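Local coordinates for protein (o6-methylguanine-dna methyltransferase) (Thermococcus kodakarensis, PDB 1MGT) that repairs O6-methylguanine and O4-methylthymine in DNA by moving the methyl group onto one of its own cysteines, a suicide reaction that inactivates it irreversibly, at residues S21-F29 with F80-G88. Residues are numbered along the deposited sequence; the frame is centred on the assembly and turned at random.
Sequences SGRVQGIAF and FLRELSFEG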
loop_
_atom_site.group_PDB
_atom_site.type_symbol
_atom_site.label_atom_id
_atom_site.label_comp_id
_atom_site.label_asym_id
_atom_site.label_seq_id
_atom_site.Cartn_x
_atom_site.Cartn_y
_atom_site.Cartn_z
ATOM N N SER A 21 7.208 13.696 -4.278
ATOM C CA SER A 21 7.501 15.128 -4.483
ATOM C C SER A 21 7.889 15.645 -3.100
ATOM O O SER A 21 6.990 16.165 -2.414
ATOM C CB SER A 21 6.228 15.830 -4.942
ATOM O OG SER A 21 6.482 17.208 -5.163
ATOM N N GLY A 22 9.086 15.394 -2.637
ATOM C CA GLY A 22 9.359 15.923 -1.250
ATOM C C GLY A 22 9.136 14.789 -0.242
ATOM O O GLY A 22 9.998 14.526 0.603
ATOM N N ARG A 23 7.978 14.168 -0.293
ATOM C CA ARG A 23 7.568 13.038 0.538
ATOM C C ARG A 23 6.791 12.107 -0.417
ATOM O O ARG A 23 6.483 12.517 -1.546
ATOM C CB ARG A 23 6.747 13.442 1.740
ATOM C CG ARG A 23 7.554 13.812 2.986
ATOM C CD ARG A 23 6.599 14.035 4.178
ATOM N NE ARG A 23 5.612 15.041 3.797
ATOM C CZ ARG A 23 4.628 15.544 4.527
ATOM N NH1 ARG A 23 4.417 15.146 5.774
ATOM N NH2 ARG A 23 3.826 16.473 4.000
ATOM N N VAL A 24 6.480 10.897 0.010
ATOM C CA VAL A 24 5.750 9.960 -0.842
ATOM C C VAL A 24 4.305 10.323 -1.060
ATOM O O VAL A 24 3.516 10.620 -0.174
ATOM C CB VAL A 24 5.883 8.530 -0.266
ATOM C CG1 VAL A 24 5.027 7.552 -1.063
ATOM C CG2 VAL A 24 7.340 8.096 -0.204
ATOM N N GLN A 25 3.868 10.288 -2.332
ATOM C CA GLN A 25 2.525 10.581 -2.738
ATOM C C GLN A 25 1.770 9.298 -3.111
ATOM O O GLN A 25 0.544 9.256 -3.070
ATOM C CB GLN A 25 2.545 11.489 -4.003
ATOM C CG GLN A 25 3.059 12.904 -3.673
ATOM C CD GLN A 25 3.125 13.764 -4.931
ATOM O OE1 GLN A 25 3.809 13.369 -5.865
ATOM N NE2 GLN A 25 2.428 14.900 -4.966
ATOM N N GLY A 26 2.524 8.285 -3.564
ATOM C CA GLY A 26 1.794 7.050 -3.951
ATOM C C GLY A 26 2.773 5.928 -4.208
ATOM O O GLY A 26 3.945 6.141 -4.565
ATOM N N ILE A 27 2.290 4.697 -4.007
ATOM C CA ILE A 27 3.118 3.515 -4.227
ATOM C C ILE A 27 2.290 2.483 -4.976
ATOM O O ILE A 27 1.083 2.397 -4.738
ATOM C CB ILE A 27 3.479 2.828 -2.872
ATOM C CG1 ILE A 27 4.299 3.769 -2.004
ATOM C CG2 ILE A 27 4.204 1.506 -3.111
ATOM C CD1 ILE A 27 4.401 3.372 -0.536
ATOM N N ALA A 28 2.934 1.745 -5.894
ATOM C CA ALA A 28 2.239 0.685 -6.601
ATOM C C ALA A 28 3.249 -0.474 -6.748
ATOM O O ALA A 28 4.446 -0.279 -6.683
ATOM C CB ALA A 28 1.708 1.052 -7.972
ATOM N N PHE A 29 2.725 -1.687 -6.963
ATOM C CA PHE A 29 3.645 -2.810 -7.150
ATOM C C PHE A 29 2.945 -3.838 -8.044
ATOM O O PHE A 29 1.727 -3.835 -8.159
ATOM C CB PHE A 29 4.154 -3.443 -5.891
ATOM C CG PHE A 29 3.193 -4.346 -5.171
ATOM C CD1 PHE A 29 3.341 -5.720 -5.254
ATOM C CD2 PHE A 29 2.158 -3.810 -4.425
ATOM C CE1 PHE A 29 2.470 -6.573 -4.575
ATOM C CE2 PHE A 29 1.288 -4.663 -3.748
ATOM C CZ PHE A 29 1.451 -6.027 -3.836
ATOM N N PHE A 80 7.856 3.794 8.457
ATOM C CA PHE A 80 7.741 4.446 7.149
ATOM C C PHE A 80 6.693 5.548 7.165
ATOM O O PHE A 80 6.648 6.356 6.230
ATOM C CB PHE A 80 7.373 3.420 6.075
ATOM C CG PHE A 80 7.698 3.828 4.653
ATOM C CD1 PHE A 80 8.893 3.449 4.074
ATOM C CD2 PHE A 80 6.816 4.572 3.903
ATOM C CE1 PHE A 80 9.195 3.817 2.772
ATOM C CE2 PHE A 80 7.095 4.943 2.597
ATOM C CZ PHE A 80 8.301 4.562 2.035
ATOM N N LEU A 81 5.860 5.640 8.213
ATOM C CA LEU A 81 4.823 6.664 8.266
ATOM C C LEU A 81 5.342 8.083 8.035
ATOM O O LEU A 81 4.677 8.855 7.352
ATOM C CB LEU A 81 4.105 6.637 9.614
ATOM C CG LEU A 81 2.703 6.144 9.813
ATOM C CD1 LEU A 81 2.082 5.327 8.715
ATOM C CD2 LEU A 81 2.588 5.390 11.169
ATOM N N ARG A 82 6.494 8.453 8.568
ATOM C CA ARG A 82 7.038 9.794 8.398
ATOM C C ARG A 82 7.408 10.157 6.963
ATOM O O ARG A 82 7.567 11.347 6.667
ATOM C CB ARG A 82 8.311 9.902 9.275
ATOM C CG ARG A 82 9.139 8.643 9.167
ATOM C CD ARG A 82 10.377 8.774 8.311
ATOM N NE ARG A 82 11.582 8.987 9.107
ATOM C CZ ARG A 82 11.821 9.968 9.956
ATOM N NH1 ARG A 82 12.991 10.017 10.615
ATOM N NH2 ARG A 82 10.936 10.926 10.190
ATOM N N GLU A 83 7.560 9.176 6.087
ATOM C CA GLU A 83 7.896 9.447 4.695
ATOM C C GLU A 83 6.656 9.747 3.848
ATOM O O GLU A 83 6.804 10.200 2.708
ATOM C CB GLU A 83 8.567 8.226 4.065
ATOM C CG GLU A 83 9.691 7.595 4.847
ATOM C CD GLU A 83 11.004 8.338 4.700
ATOM O OE1 GLU A 83 11.025 9.387 4.020
ATOM O OE2 GLU A 83 12.002 7.860 5.273
ATOM N N LEU A 84 5.467 9.487 4.366
ATOM C CA LEU A 84 4.226 9.690 3.633
ATOM C C LEU A 84 3.699 11.097 3.650
ATOM O O LEU A 84 3.604 11.713 4.714
ATOM C CB LEU A 84 3.133 8.739 4.197
ATOM C CG LEU A 84 3.551 7.261 4.210
ATOM C CD1 LEU A 84 2.443 6.397 4.819
ATOM C CD2 LEU A 84 3.884 6.767 2.806
ATOM N N SER A 85 3.278 11.626 2.490
ATOM C CA SER A 85 2.761 12.989 2.503
ATOM C C SER A 85 1.317 13.103 2.927
ATOM O O SER A 85 0.891 14.188 3.368
ATOM C CB SER A 85 2.873 13.604 1.085
ATOM O OG SER A 85 1.861 12.985 0.297
ATOM N N PHE A 86 0.498 12.065 2.784
ATOM C CA PHE A 86 -0.913 12.079 3.070
ATOM C C PHE A 86 -1.657 13.058 2.169
ATOM O O PHE A 86 -2.763 13.485 2.495
ATOM C CB PHE A 86 -1.302 12.296 4.546
ATOM C CG PHE A 86 -0.992 11.013 5.303
ATOM C CD1 PHE A 86 0.153 10.903 6.046
ATOM C CD2 PHE A 86 -1.878 9.945 5.199
ATOM C CE1 PHE A 86 0.467 9.735 6.729
ATOM C CE2 PHE A 86 -1.557 8.778 5.878
ATOM C CZ PHE A 86 -0.417 8.673 6.624
ATOM N N GLU A 87 -1.068 13.419 1.020
ATOM C CA GLU A 87 -1.762 14.312 0.093
ATOM C C GLU A 87 -2.866 13.488 -0.576
ATOM O O GLU A 87 -2.604 12.334 -0.933
ATOM C CB GLU A 87 -0.794 14.818 -1.001
ATOM C CG GLU A 87 0.210 15.837 -0.494
ATOM C CD GLU A 87 1.232 16.266 -1.540
ATOM O OE1 GLU A 87 1.039 16.079 -2.745
ATOM O OE2 GLU A 87 2.292 16.805 -1.179
ATOM N N GLY A 88 -4.062 14.035 -0.690
ATOM C CA GLY A 88 -5.209 13.387 -1.290
ATOM C C GLY A 88 -5.802 12.283 -0.374
ATOM O O GLY A 88 -6.477 11.403 -0.893
HETATM O O HOH W 1 -0.358 10.907 -1.083
#
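V24 and L84 form a single beta bridge between the start of strand 24-30 and the loop leading to helix 91-103. V24 N donates to E83 O at 2.8 Å, and S85 N donates back to V24 O at 2.9 Å. S85 OG also donates to V24 O at 2.9 Å, from above the carbonyl plane. With chi1 at 74°, S85 OG sits between its own N and carbonyl carbon. There it can donate to V24 O while accepting from E87 N, which closes an ST turn. A water donates to both Q25 O and E87 O, joining the two backbones further on.

Polar side chains come next. Q25 NE2 donates to E87 OE1 at 2.9 Å. The bond is nearly straight and reaches the syn side of the carboxylate, 32° out of its plane. NE2 also bonds S53 O. A leucine in place of Q25 would probably leave E87 OE1 and S53 O without this shared donor. S85 CA sits 3.6 Å above the plane of the R23 guanidinium, over its centre.

The apolar contacts involve V24, I27, L84 and F80. The side chains of V24 and L84 lie side by side and point the same way, with L84 CD2 4.1 Å from V24 CB. V24 CG2 and I27 CD1 approach the F80 ring obliquely, and helix 63-71 also packs against F80 and V24.

Strand 24-30 carries a classic beta bulge, where Q25 and G26 both face I19. The whole is a single bridge by which the loop between helices 63-71 and 91-103 pairs with the edge of 24-30, an outermost strand of the three-stranded antiparallel sheet in the N-terminal family region.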